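Local coordinates for protein ectonucleoside triphosphate diphosphohydrolase 4 (Homo sapiens, PDB 6WG5) that belongs to the GDA1/CD39 nucleoside phosphatase family and has a two-lobed fold related to that of the actin-like ATPases, at residues A133-L138 with A145-L150; G176-I181 with I484-R489; G343-C348 with D412-K417; E392-M397 with L436-Y441. All coordinates share one frame; numbering follows the deposited sequence.

Contact 1 of 4, residues A133-L138 with A145-L150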
loop_
_atom_site.group_PDB
_atom_site.type_symbol
_atom_site.label_atom_id
_atom_site.label_comp_id
_atom_site.label_asym_id
_atom_site.label_seq_id
_atom_site.Cartn_x
_atom_site.Cartn_y
_atom_site.Cartn_z
ATOM N N ALA A 133 9.701 1.670 -7.828
ATOM C CA ALA A 133 10.959 1.992 -7.162
ATOM C C ALA A 133 12.172 1.645 -8.018
ATOM O O ALA A 133 13.209 2.310 -7.917
ATOM C CB ALA A 133 11.040 1.265 -5.821
ATOM N N GLY A 134 12.070 0.612 -8.855
ATOM C CA GLY A 134 13.214 0.215 -9.659
ATOM C C GLY A 134 13.715 1.329 -10.557
ATOM O O GLY A 134 14.923 1.519 -10.714
ATOM N N MET A 135 12.794 2.080 -11.159
ATOM C CA MET A 135 13.152 3.156 -12.074
ATOM C C MET A 135 13.331 4.497 -11.379
ATOM O O MET A 135 13.939 5.404 -11.961
ATOM C CB MET A 135 12.078 3.297 -13.157
ATOM C CG MET A 135 12.039 2.142 -14.143
ATOM S SD MET A 135 13.177 2.367 -15.522
ATOM C CE MET A 135 12.390 3.722 -16.397
ATOM N N ARG A 136 12.821 4.644 -10.155
ATOM C CA ARG A 136 12.902 5.926 -9.462
ATOM C C ARG A 136 14.342 6.282 -9.116
ATOM O O ARG A 136 14.724 7.458 -9.158
ATOM C CB ARG A 136 12.046 5.888 -8.198
ATOM C CG ARG A 136 10.902 6.884 -8.181
ATOM C CD ARG A 136 10.016 6.646 -6.971
ATOM N NE ARG A 136 8.807 5.900 -7.313
ATOM C CZ ARG A 136 8.179 5.062 -6.493
ATOM N NH1 ARG A 136 8.646 4.831 -5.272
ATOM N NH2 ARG A 136 7.081 4.440 -6.902
ATOM N N ILE A 137 15.159 5.282 -8.767
ATOM C CA ILE A 137 16.532 5.537 -8.341
ATOM C C ILE A 137 17.523 5.518 -9.496
ATOM O O ILE A 137 18.725 5.706 -9.268
ATOM C CB ILE A 137 16.990 4.530 -7.261
ATOM C CG1 ILE A 137 16.651 3.093 -7.669
ATOM C CG2 ILE A 137 16.365 4.886 -5.915
ATOM C CD1 ILE A 137 17.234 2.037 -6.748
ATOM N N LEU A 138 17.066 5.299 -10.726
ATOM C CA LEU A 138 17.951 5.439 -11.869
ATOM C C LEU A 138 18.194 6.915 -12.167
ATOM O O LEU A 138 17.382 7.772 -11.810
ATOM C CB LEU A 138 17.356 4.763 -13.101
ATOM C CG LEU A 138 17.264 3.234 -13.152
ATOM C CD1 LEU A 138 17.006 2.789 -14.588
ATOM C CD2 LEU A 138 18.517 2.563 -12.604
ATOM N N ALA A 145 15.321 7.278 -21.360
ATOM C CA ALA A 145 15.744 6.379 -22.428
ATOM C C ALA A 145 14.834 5.161 -22.517
ATOM O O ALA A 145 14.463 4.731 -23.615
ATOM C CB ALA A 145 17.193 5.946 -22.203
ATOM N N ILE A 146 14.461 4.595 -21.368
ATOM C CA ILE A 146 13.640 3.388 -21.358
ATOM C C ILE A 146 12.230 3.696 -21.850
ATOM O O ILE A 146 11.684 2.983 -22.700
ATOM C CB ILE A 146 13.632 2.769 -19.948
ATOM C CG1 ILE A 146 15.008 2.170 -19.639
ATOM C CG2 ILE A 146 12.535 1.710 -19.819
ATOM C CD1 ILE A 146 15.200 1.760 -18.196
ATOM N N LEU A 147 11.615 4.754 -21.316
ATOM C CA LEU A 147 10.265 5.114 -21.739
ATOM C C LEU A 147 10.200 5.312 -23.247
ATOM O O LEU A 147 9.242 4.876 -23.898
ATOM C CB LEU A 147 9.804 6.386 -21.027
ATOM C CG LEU A 147 9.955 6.463 -19.506
ATOM C CD1 LEU A 147 9.601 7.862 -19.026
ATOM C CD2 LEU A 147 9.095 5.421 -18.812
ATOM N N GLU A 148 11.211 5.968 -23.818
ATOM C CA GLU A 148 11.179 6.287 -25.242
ATOM C C GLU A 148 11.275 5.029 -26.097
ATOM O O GLU A 148 10.624 4.937 -27.144
ATOM C CB GLU A 148 12.304 7.263 -25.581
ATOM C CG GLU A 148 11.832 8.703 -25.716
ATOM C CD GLU A 148 12.969 9.704 -25.654
ATOM O OE1 GLU A 148 14.010 9.390 -25.038
ATOM O OE2 GLU A 148 12.823 10.806 -26.223
ATOM N N ASP A 149 12.076 4.049 -25.676
ATOM C CA ASP A 149 12.146 2.799 -26.426
ATOM C C ASP A 149 10.801 2.085 -26.413
ATOM O O ASP A 149 10.389 1.500 -27.421
ATOM C CB ASP A 149 13.240 1.897 -25.855
ATOM C CG ASP A 149 13.538 0.708 -26.753
ATOM O OD1 ASP A 149 13.318 0.816 -27.978
ATOM O OD2 ASP A 149 13.994 -0.333 -26.237
ATOM N N LEU A 150 10.099 2.125 -25.278
ATOM C CA LEU A 150 8.750 1.570 -25.220
ATOM C C LEU A 150 7.789 2.367 -26.092
ATOM O O LEU A 150 6.953 1.789 -26.795
ATOM C CB LEU A 150 8.257 1.551 -23.773
ATOM C CG LEU A 150 8.954 0.581 -22.818
ATOM C CD1 LEU A 150 8.617 0.922 -21.377
ATOM C CD2 LEU A 150 8.560 -0.852 -23.129
#

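Contact 2 of 4, residues G176-I181 with I484-R489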
loop_
_atom_site.group_PDB
_atom_site.type_symbol
_atom_site.label_atom_id
_atom_site.label_comp_id
_atom_site.label_asym_id
_atom_site.label_seq_id
_atom_site.Cartn_x
_atom_site.Cartn_y
_atom_site.Cartn_z
ATOM N N GLY A 176 0.742 5.388 -3.540
ATOM C CA GLY A 176 -0.125 5.358 -2.375
ATOM C C GLY A 176 -1.549 5.768 -2.698
ATOM O O GLY A 176 -2.505 5.153 -2.217
ATOM N N VAL A 177 -1.713 6.811 -3.516
ATOM C CA VAL A 177 -3.052 7.235 -3.917
ATOM C C VAL A 177 -3.751 6.115 -4.677
ATOM O O VAL A 177 -4.896 5.758 -4.377
ATOM C CB VAL A 177 -2.983 8.525 -4.757
ATOM C CG1 VAL A 177 -4.376 8.924 -5.246
ATOM C CG2 VAL A 177 -2.371 9.653 -3.947
ATOM N N TYR A 178 -3.071 5.544 -5.674
ATOM C CA TYR A 178 -3.674 4.468 -6.457
ATOM C C TYR A 178 -4.088 3.302 -5.566
ATOM O O TYR A 178 -5.166 2.726 -5.748
ATOM C CB TYR A 178 -2.700 3.993 -7.536
ATOM C CG TYR A 178 -2.463 4.980 -8.664
ATOM C CD1 TYR A 178 -3.444 5.885 -9.050
ATOM C CD2 TYR A 178 -1.255 4.995 -9.352
ATOM C CE1 TYR A 178 -3.228 6.778 -10.082
ATOM C CE2 TYR A 178 -1.032 5.884 -10.384
ATOM C CZ TYR A 178 -2.022 6.773 -10.746
ATOM O OH TYR A 178 -1.803 7.661 -11.773
ATOM N N ALA A 179 -3.246 2.935 -4.600
ATOM C CA ALA A 179 -3.610 1.854 -3.690
ATOM C C ALA A 179 -4.803 2.248 -2.828
ATOM O O ALA A 179 -5.677 1.419 -2.549
ATOM C CB ALA A 179 -2.415 1.477 -2.816
ATOM N N TRP A 180 -4.857 3.510 -2.399
ATOM C CA TRP A 180 -5.989 3.973 -1.608
ATOM C C TRP A 180 -7.277 3.937 -2.423
ATOM O O TRP A 180 -8.337 3.562 -1.907
ATOM C CB TRP A 180 -5.712 5.382 -1.085
ATOM C CG TRP A 180 -6.821 5.954 -0.263
ATOM C CD1 TRP A 180 -6.981 5.847 1.087
ATOM C CD2 TRP A 180 -7.925 6.732 -0.738
ATOM N NE1 TRP A 180 -8.119 6.509 1.483
ATOM C CE2 TRP A 180 -8.717 7.061 0.379
ATOM C CE3 TRP A 180 -8.321 7.183 -2.002
ATOM C CZ2 TRP A 180 -9.879 7.817 0.274
ATOM C CZ3 TRP A 180 -9.478 7.933 -2.106
ATOM C CH2 TRP A 180 -10.244 8.242 -0.976
ATOM N N ILE A 181 -7.202 4.317 -3.702
ATOM C CA ILE A 181 -8.368 4.233 -4.577
ATOM C C ILE A 181 -8.789 2.781 -4.756
ATOM O O ILE A 181 -9.983 2.457 -4.757
ATOM C CB ILE A 181 -8.070 4.904 -5.932
ATOM C CG1 ILE A 181 -7.894 6.414 -5.756
ATOM C CG2 ILE A 181 -9.187 4.619 -6.941
ATOM C CD1 ILE A 181 -7.366 7.117 -6.994
ATOM N N ILE A 484 -5.942 2.229 -13.213
ATOM C CA ILE A 484 -6.851 2.132 -14.352
ATOM C C ILE A 484 -8.122 2.924 -14.080
ATOM O O ILE A 484 -8.670 3.576 -14.975
ATOM C CB ILE A 484 -7.159 0.655 -14.670
ATOM C CG1 ILE A 484 -7.928 0.531 -15.986
ATOM C CG2 ILE A 484 -7.953 0.004 -13.545
ATOM C CD1 ILE A 484 -7.047 0.553 -17.206
ATOM N N LEU A 485 -8.608 2.885 -12.838
ATOM C CA LEU A 485 -9.839 3.592 -12.507
ATOM C C LEU A 485 -9.662 5.097 -12.656
ATOM O O LEU A 485 -10.572 5.796 -13.115
ATOM C CB LEU A 485 -10.273 3.236 -11.084
ATOM C CG LEU A 485 -11.669 3.675 -10.644
ATOM C CD1 LEU A 485 -12.745 3.016 -11.495
ATOM C CD2 LEU A 485 -11.877 3.349 -9.173
ATOM N N TYR A 486 -8.489 5.613 -12.284
ATOM C CA TYR A 486 -8.239 7.045 -12.398
ATOM C C TYR A 486 -7.962 7.454 -13.840
ATOM O O TYR A 486 -8.435 8.503 -14.289
ATOM C CB TYR A 486 -7.072 7.450 -11.498
ATOM C CG TYR A 486 -6.843 8.944 -11.450
ATOM C CD1 TYR A 486 -5.784 9.528 -12.132
ATOM C CD2 TYR A 486 -7.694 9.772 -10.734
ATOM C CE1 TYR A 486 -5.577 10.893 -12.096
ATOM C CE2 TYR A 486 -7.495 11.137 -10.692
ATOM C CZ TYR A 486 -6.436 11.693 -11.374
ATOM O OH TYR A 486 -6.235 13.055 -11.334
ATOM N N ARG A 487 -7.205 6.642 -14.584
ATOM C CA ARG A 487 -6.850 7.021 -15.950
ATOM C C ARG A 487 -8.054 6.977 -16.886
ATOM O O ARG A 487 -8.106 7.741 -17.855
ATOM C CB ARG A 487 -5.735 6.117 -16.479
ATOM C CG ARG A 487 -4.402 6.224 -15.726
ATOM C CD ARG A 487 -3.869 7.654 -15.678
ATOM N NE ARG A 487 -3.764 8.258 -17.005
ATOM C CZ ARG A 487 -2.678 8.217 -17.775
ATOM N NH1 ARG A 487 -1.576 7.598 -17.364
ATOM N NH2 ARG A 487 -2.693 8.801 -18.966
ATOM N N THR A 488 -9.029 6.106 -16.618
ATOM C CA THR A 488 -10.198 5.952 -17.475
ATOM C C THR A 488 -11.403 6.741 -16.970
ATOM O O THR A 488 -12.525 6.510 -17.432
ATOM C CB THR A 488 -10.575 4.473 -17.604
ATOM O OG1 THR A 488 -10.899 3.939 -16.314
ATOM C CG2 THR A 488 -9.435 3.673 -18.208
ATOM N N ARG A 489 -11.195 7.680 -16.046
ATOM C CA ARG A 489 -12.316 8.318 -15.363
ATOM C C ARG A 489 -13.174 9.174 -16.287
ATOM O O ARG A 489 -14.306 9.509 -15.919
ATOM C CB ARG A 489 -11.799 9.169 -14.203
ATOM C CG ARG A 489 -10.995 10.390 -14.622
ATOM C CD ARG A 489 -10.166 10.903 -13.457
ATOM N NE ARG A 489 -9.613 12.236 -13.680
ATOM C CZ ARG A 489 -8.450 12.485 -14.279
ATOM N NH1 ARG A 489 -8.038 13.737 -14.416
ATOM N NH2 ARG A 489 -7.702 11.494 -14.745
#

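Contact 3 of 4, residues G343-C348 with D412-K417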
loop_
_atom_site.group_PDB
_atom_site.type_symbol
_atom_site.label_atom_id
_atom_site.label_comp_id
_atom_site.label_asym_id
_atom_site.label_seq_id
_atom_site.Cartn_x
_atom_site.Cartn_y
_atom_site.Cartn_z
ATOM N N GLY A 343 12.946 -11.384 26.606
ATOM C CA GLY A 343 11.518 -11.436 26.350
ATOM C C GLY A 343 10.677 -10.503 27.199
ATOM O O GLY A 343 9.739 -10.948 27.870
ATOM N N ASP A 344 10.988 -9.209 27.169
ATOM C CA ASP A 344 10.261 -8.199 27.937
ATOM C C ASP A 344 9.599 -7.250 26.940
ATOM O O ASP A 344 10.212 -6.284 26.478
ATOM C CB ASP A 344 11.194 -7.462 28.892
ATOM C CG ASP A 344 10.442 -6.671 29.946
ATOM O OD1 ASP A 344 9.281 -6.283 29.688
ATOM O OD2 ASP A 344 11.009 -6.442 31.034
ATOM N N PHE A 345 8.334 -7.531 26.620
ATOM C CA PHE A 345 7.626 -6.773 25.592
ATOM C C PHE A 345 7.542 -5.294 25.951
ATOM O O PHE A 345 7.837 -4.425 25.123
ATOM C CB PHE A 345 6.232 -7.369 25.393
ATOM C CG PHE A 345 5.362 -6.594 24.446
ATOM C CD1 PHE A 345 5.452 -6.795 23.079
ATOM C CD2 PHE A 345 4.438 -5.681 24.926
ATOM C CE1 PHE A 345 4.648 -6.089 22.207
ATOM C CE2 PHE A 345 3.631 -4.971 24.060
ATOM C CZ PHE A 345 3.735 -5.177 22.698
ATOM N N ASP A 346 7.143 -4.984 27.187
ATOM C CA ASP A 346 7.009 -3.587 27.590
ATOM C C ASP A 346 8.358 -2.878 27.598
ATOM O O ASP A 346 8.445 -1.696 27.248
ATOM C CB ASP A 346 6.349 -3.497 28.966
ATOM C CG ASP A 346 4.868 -3.825 28.926
ATOM O OD1 ASP A 346 4.211 -3.510 27.909
ATOM O OD2 ASP A 346 4.361 -4.395 29.914
ATOM N N LEU A 347 9.421 -3.577 27.997
ATOM C CA LEU A 347 10.743 -2.961 27.994
ATOM C C LEU A 347 11.273 -2.802 26.574
ATOM O O LEU A 347 12.034 -1.868 26.296
ATOM C CB LEU A 347 11.707 -3.790 28.843
ATOM C CG LEU A 347 13.139 -3.268 28.983
ATOM C CD1 LEU A 347 13.158 -1.857 29.549
ATOM C CD2 LEU A 347 13.953 -4.205 29.861
ATOM N N CYS A 348 10.882 -3.697 25.666
ATOM C CA CYS A 348 11.249 -3.537 24.264
ATOM C C CYS A 348 10.641 -2.269 23.680
ATOM O O CYS A 348 11.306 -1.535 22.939
ATOM C CB CYS A 348 10.799 -4.759 23.462
ATOM S SG CYS A 348 11.199 -4.664 21.710
ATOM N N ASP A 412 2.785 -12.387 26.373
ATOM C CA ASP A 412 2.902 -13.796 26.729
ATOM C C ASP A 412 3.804 -14.542 25.753
ATOM O O ASP A 412 4.580 -15.414 26.161
ATOM C CB ASP A 412 1.514 -14.437 26.783
ATOM C CG ASP A 412 0.688 -13.943 27.959
ATOM O OD1 ASP A 412 1.286 -13.472 28.951
ATOM O OD2 ASP A 412 -0.557 -14.030 27.895
ATOM N N TYR A 413 3.720 -14.218 24.462
ATOM C CA TYR A 413 4.593 -14.860 23.484
ATOM C C TYR A 413 6.060 -14.576 23.795
ATOM O O TYR A 413 6.897 -15.484 23.780
ATOM C CB TYR A 413 4.237 -14.390 22.072
ATOM C CG TYR A 413 5.142 -14.954 20.997
ATOM C CD1 TYR A 413 4.847 -16.160 20.376
ATOM C CD2 TYR A 413 6.295 -14.281 20.606
ATOM C CE1 TYR A 413 5.673 -16.681 19.396
ATOM C CE2 TYR A 413 7.129 -14.797 19.629
ATOM C CZ TYR A 413 6.812 -15.998 19.028
ATOM O OH TYR A 413 7.635 -16.518 18.055
ATOM N N CYS A 414 6.385 -13.315 24.092
ATOM C CA CYS A 414 7.776 -12.938 24.322
ATOM C C CYS A 414 8.335 -13.589 25.579
ATOM O O CYS A 414 9.510 -13.971 25.613
ATOM C CB CYS A 414 7.892 -11.416 24.403
ATOM S SG CYS A 414 7.465 -10.662 22.836
ATOM N N ALA A 415 7.515 -13.726 26.616
ATOM C CA ALA A 415 7.966 -14.316 27.868
ATOM C C ALA A 415 8.070 -15.836 27.809
ATOM O O ALA A 415 8.436 -16.451 28.815
ATOM C CB ALA A 415 7.022 -13.910 29.002
ATOM N N THR A 416 7.765 -16.452 26.668
ATOM C CA THR A 416 7.838 -17.899 26.522
ATOM C C THR A 416 9.250 -18.300 26.118
ATOM O O THR A 416 9.832 -17.707 25.204
ATOM C CB THR A 416 6.830 -18.385 25.477
ATOM O OG1 THR A 416 5.511 -17.974 25.855
ATOM C CG2 THR A 416 6.865 -19.906 25.350
ATOM N N LYS A 417 9.796 -19.309 26.799
ATOM C CA LYS A 417 11.140 -19.783 26.491
ATOM C C LYS A 417 11.269 -20.104 25.010
ATOM O O LYS A 417 10.354 -20.653 24.392
ATOM C CB LYS A 417 11.473 -21.030 27.309
ATOM C CG LYS A 417 11.565 -20.811 28.804
ATOM C CD LYS A 417 11.947 -22.112 29.492
ATOM C CE LYS A 417 11.379 -22.204 30.897
ATOM N NZ LYS A 417 11.218 -23.626 31.316
#

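Contact 4 of 4, residues E392-M397 with L436-Y441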
loop_
_atom_site.group_PDB
_atom_site.type_symbol
_atom_site.label_atom_id
_atom_site.label_comp_id
_atom_site.label_asym_id
_atom_site.label_seq_id
_atom_site.Cartn_x
_atom_site.Cartn_y
_atom_site.Cartn_z
ATOM N N GLU A 392 -1.479 -12.184 13.417
ATOM C CA GLU A 392 -2.036 -13.470 13.017
ATOM C C GLU A 392 -1.033 -14.614 13.012
ATOM O O GLU A 392 -1.364 -15.709 13.468
ATOM C CB GLU A 392 -2.657 -13.358 11.619
ATOM C CG GLU A 392 -3.250 -14.659 11.099
ATOM C CD GLU A 392 -4.302 -15.230 12.027
ATOM O OE1 GLU A 392 -4.923 -14.442 12.775
ATOM O OE2 GLU A 392 -4.504 -16.464 12.014
ATOM N N ASP A 393 0.185 -14.399 12.511
ATOM C CA ASP A 393 1.048 -15.526 12.165
ATOM C C ASP A 393 1.350 -16.412 13.370
ATOM O O ASP A 393 1.363 -17.642 13.247
ATOM C CB ASP A 393 2.338 -15.022 11.522
ATOM C CG ASP A 393 2.190 -14.795 10.026
ATOM O OD1 ASP A 393 1.039 -14.722 9.542
ATOM O OD2 ASP A 393 3.222 -14.695 9.330
ATOM N N VAL A 394 1.595 -15.819 14.543
ATOM C CA VAL A 394 1.826 -16.585 15.760
ATOM C C VAL A 394 0.810 -16.258 16.847
ATOM O O VAL A 394 0.378 -17.152 17.584
ATOM C CB VAL A 394 3.265 -16.395 16.289
ATOM C CG1 VAL A 394 4.273 -16.798 15.231
ATOM C CG2 VAL A 394 3.504 -14.972 16.743
ATOM N N LEU A 395 0.409 -14.992 16.972
ATOM C CA LEU A 395 -0.597 -14.637 17.967
ATOM C C LEU A 395 -2.000 -15.057 17.547
ATOM O O LEU A 395 -2.871 -15.209 18.411
ATOM C CB LEU A 395 -0.559 -13.132 18.242
ATOM C CG LEU A 395 0.813 -12.576 18.634
ATOM C CD1 LEU A 395 0.723 -11.087 18.959
ATOM C CD2 LEU A 395 1.411 -13.348 19.809
ATOM N N ARG A 396 -2.240 -15.242 16.249
ATOM C CA ARG A 396 -3.480 -15.845 15.760
ATOM C C ARG A 396 -4.697 -14.983 16.085
ATOM O O ARG A 396 -5.761 -15.491 16.447
ATOM C CB ARG A 396 -3.653 -17.255 16.324
ATOM C CG ARG A 396 -2.580 -18.230 15.879
ATOM C CD ARG A 396 -2.747 -18.602 14.416
ATOM N NE ARG A 396 -2.691 -20.048 14.219
ATOM C CZ ARG A 396 -3.072 -20.671 13.109
ATOM N NH1 ARG A 396 -3.546 -19.978 12.082
ATOM N NH2 ARG A 396 -2.984 -21.992 13.029
ATOM N N MET A 397 -4.550 -13.669 15.946
ATOM C CA MET A 397 -5.658 -12.748 16.167
ATOM C C MET A 397 -5.679 -11.670 15.094
ATOM O O MET A 397 -5.900 -10.488 15.377
ATOM C CB MET A 397 -5.590 -12.128 17.559
ATOM C CG MET A 397 -4.210 -11.674 17.979
ATOM S SD MET A 397 -4.271 -10.760 19.527
ATOM C CE MET A 397 -4.942 -11.996 20.639
ATOM N N LEU A 436 10.866 -19.495 10.685
ATOM C CA LEU A 436 11.699 -19.280 11.864
ATOM C C LEU A 436 12.056 -17.811 12.044
ATOM O O LEU A 436 12.217 -17.350 13.181
ATOM C CB LEU A 436 12.963 -20.132 11.773
ATOM C CG LEU A 436 12.756 -21.611 12.109
ATOM C CD1 LEU A 436 13.971 -22.429 11.707
ATOM C CD2 LEU A 436 12.446 -21.805 13.594
ATOM N N HIS A 437 12.185 -17.061 10.949
ATOM C CA HIS A 437 12.404 -15.623 11.063
ATOM C C HIS A 437 11.233 -14.952 11.773
ATOM O O HIS A 437 11.430 -14.091 12.636
ATOM C CB HIS A 437 12.613 -15.020 9.674
ATOM C CG HIS A 437 13.064 -13.593 9.691
ATOM N ND1 HIS A 437 12.205 -12.542 9.928
ATOM C CD2 HIS A 437 14.285 -13.042 9.488
ATOM C CE1 HIS A 437 12.877 -11.407 9.879
ATOM N NE2 HIS A 437 14.142 -11.682 9.614
ATOM N N ARG A 438 10.004 -15.338 11.421
ATOM C CA ARG A 438 8.835 -14.822 12.123
ATOM C C ARG A 438 8.879 -15.192 13.601
ATOM O O ARG A 438 8.591 -14.359 14.468
ATOM C CB ARG A 438 7.560 -15.360 11.470
ATOM C CG ARG A 438 6.294 -15.227 12.310
ATOM C CD ARG A 438 6.020 -13.791 12.716
ATOM N NE ARG A 438 6.069 -12.875 11.580
ATOM C CZ ARG A 438 5.964 -11.553 11.678
ATOM N NH1 ARG A 438 5.800 -10.978 12.865
ATOM N NH2 ARG A 438 6.026 -10.802 10.587
ATOM N N LEU A 439 9.241 -16.439 13.905
ATOM C CA LEU A 439 9.274 -16.885 15.293
ATOM C C LEU A 439 10.288 -16.088 16.105
ATOM O O LEU A 439 10.060 -15.790 17.285
ATOM C CB LEU A 439 9.602 -18.378 15.344
ATOM C CG LEU A 439 9.271 -19.100 16.649
ATOM C CD1 LEU A 439 7.770 -19.361 16.757
ATOM C CD2 LEU A 439 10.053 -20.398 16.751
ATOM N N LYS A 440 11.412 -15.726 15.487
ATOM C CA LYS A 440 12.495 -15.066 16.206
ATOM C C LYS A 440 12.236 -13.576 16.392
ATOM O O LYS A 440 12.522 -13.025 17.461
ATOM C CB LYS A 440 13.807 -15.291 15.458
ATOM C CG LYS A 440 14.994 -14.503 15.978
ATOM C CD LYS A 440 16.277 -15.033 15.354
ATOM C CE LYS A 440 17.489 -14.191 15.706
ATOM N NZ LYS A 440 18.675 -14.615 14.905
ATOM N N TYR A 441 11.697 -12.906 15.374
ATOM C CA TYR A 441 11.566 -11.454 15.382
ATOM C C TYR A 441 10.135 -10.986 15.622
ATOM O O TYR A 441 9.862 -9.786 15.508
ATOM C CB TYR A 441 12.102 -10.880 14.068
ATOM C CG TYR A 441 13.581 -11.128 13.889
ATOM C CD1 TYR A 441 14.513 -10.445 14.658
ATOM C CD2 TYR A 441 14.046 -12.049 12.960
ATOM C CE1 TYR A 441 15.865 -10.670 14.510
ATOM C CE2 TYR A 441 15.404 -12.280 12.802
ATOM C CZ TYR A 441 16.307 -11.587 13.580
ATOM O OH TYR A 441 17.661 -11.805 13.436
HETATM O O HOH W 1 5.657 -14.698 8.669
#

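Contact 1 of 4, residues A133-L138 with A145-L150
Met-135, in the short helix 133-136, faces Ile-146, in the longer helix 140-157, with their CA atoms 9.3 Å apart, so the backbones stand well apart and side chains alone bridge the gap. Both side chains set out toward the opposite segment and reach for each other tip to tip. SD of Met-135 lies 3.4 Å from CD1 of Ile-146, while CE of Met-135 is 3.9 Å from both CB and CD1 of Ile-146. The thioether is folded to achieve this: CG sits beside the backbone N, and the chain bends again at chi2 (-87°) and chi3 (-69°), which lays CE against the flank of Ile-146. At the margins, Leu-138 comes in at about a right angle, its CD1 4.2 Å from CD1 of Ile-146, and CD2 of Leu-147 approaches CE of Met-135 from the neighbouring helix position.

This is a local packing of two consecutive helices joined by a short turn, formed just after strand 127-131 of the N-terminal lobe. Ile-92 touches Met-135 and Val-102 touches Ile-146, continuing the apolar cluster, whereas Arg-136 turns to Glu-175 in a salt bridge. With no hydrogen bond across the segments, the contact rests on van der Waals packing and the exclusion of water, and a bent methionine supplies much of the surface.

Contact 2 of 4, residues G176-I181 with I484-R489
Helix-helix packing brings the late helix 479-487 alongside helix 172-186, which is over 300 residues earlier in the chain of this two-lobed, actin-like fold. Tyr-178 and Ile-181, one helical turn apart, form the face that meets Tyr-486 and Leu-485. CE1 of Tyr-178 lies 4.2 Å from CB of Tyr-486, the two side chains crossing at about a right angle. Ile-181 presents its CG2 branch, anti to the backbone N, to CD2 of Leu-485 at 3.7 Å. Further out, the hydroxyl end of Tyr-178 passes near CD of Arg-487. Phe-258 of strand 255-259 packs on Ile-181, and Tyr-128 of strand 127-131 on Ile-484, so the pair has a strand of each mixed sheet beside it.

At Thr-488, the first residue to depart from helical backbone angles, both N and OG1 bond to the carbonyl O of Ile-484, from opposite faces of the carbonyl plane. NH2 of Arg-489 sits above the Tyr-486 ring, offset toward its rim, and the same NH2 bonds to the Tyr-486 O at 3.1 Å with an N-H...O angle of 173°.

Contact 3 of 4, residues G343-C348 with D412-K417
A backbone-led contact joins Gly-343 and Cys-414, where the turn after strand 335-341 meets the end of helix 403-414 on the outer part of one lobe, the centre of the contact about 30 Å from the centre of the chain. The CA atoms of these residues come within 4.5 Å. CA of Gly-343 offers a C-H to the carbonyl O of Cys-414 at 3.3 Å, with 139° at the hydrogen, a weak polar contact rather than a conventional hydrogen bond. The backbone of Gly-343 has a positive phi (52°), a conformation that suits glycine. Its carbonyl O lies 4.0 Å from CB of Cys-414, and Ala-415 borders it with its backbone N and CB.

Phe-345 adds the apolar part. Its CB is 4.3 Å from SG of Cys-414, and the sulfur sits at the edge of the ring, near its plane. With CG anti to the backbone N (chi1 175°), the ring itself is carried onward, away from the 412-417 segment, onto Ala-410 and Ser-446.

Both partners have local anchors. Asp-344 is the N-cap of helix 345-352, its OD1 accepting from Leu-347 N at 3.2 Å from well above the carboxylate plane. In the other segment, OG1 of Thr-416 donates to the Asp-412 O at 2.7 Å.

Disulfides tie both segments to their surroundings: Cys-348 to Cys-321, and Cys-414 to Cys-443 on helix 436-456. The contact thus sits where helices 345-352, 403-414 and 436-456 converge, with strand 335-341 leading into it.

Contact 4 of 4, residues E392-M397 with L436-Y441
Asp-393 and Val-394 meet Arg-438 where the loop following helix 386-392 passes the first turns of helix 436-456, a loop-on-helix packing within the helical part of one lobe of this actin-like fold. The aliphatic stem of the arginine is what they touch. CG of Arg-438 lies 3.9 Å from CG1 of Val-394 and 4.0 Å from CB of Asp-393, so this one carbon touches both residues.

The arginine starts with CG anti to its own backbone N (chi1 164°), then curls at chi2 and chi3. This double bend keeps the stem beside the loop while the guanidinium is directed onward to a salt bridge with Glu-386 and a hydrogen bond to Gln-442. Val-394 settles with CG1 beside its backbone N, the branch that takes the arginine, and turns CG2 to Tyr-413.

Charge contributes less directly. The carboxylate of Asp-393 and the guanidinium are nearly perpendicular, 85° apart. OD2 of Asp-393 is 4.1 Å from NE of Arg-438, beyond a salt bridge, and stands well out of the guanidinium plane, so no N-H points at it; the attraction is probably a general electrostatic one. OD2 is instead hydrogen-bonded to ND1 of His-433, which holds the carboxylate in place. A water also links the pair: it donates to OD2 of Asp-393 and accepts only a weak, 3.5 Å bond from NE of Arg-438.

How the contacts relate
The contacts fall into two groups. Contacts 1 and 2 have centres about 21 Å apart and do not touch; contact 1 lies just after strand 127-131, and helix 479-487 of contact 2 packs on that same strand. Contacts 3 and 4 lie some 33 to 46 Å from them, centre to centre, but only about 13 Å from each other, and meet where helix 403-414 of contact 3 packs beside the loop and helix 436-456 of contact 4. There Tyr-413 joins them, its OH bonding to the backbone O of Leu-439. Along the chain contact 1 closes first, then contact 2 encloses contacts 3 and 4, whose segments alternate. The chain thus builds a separate helical region before returning to the early helix 172-186.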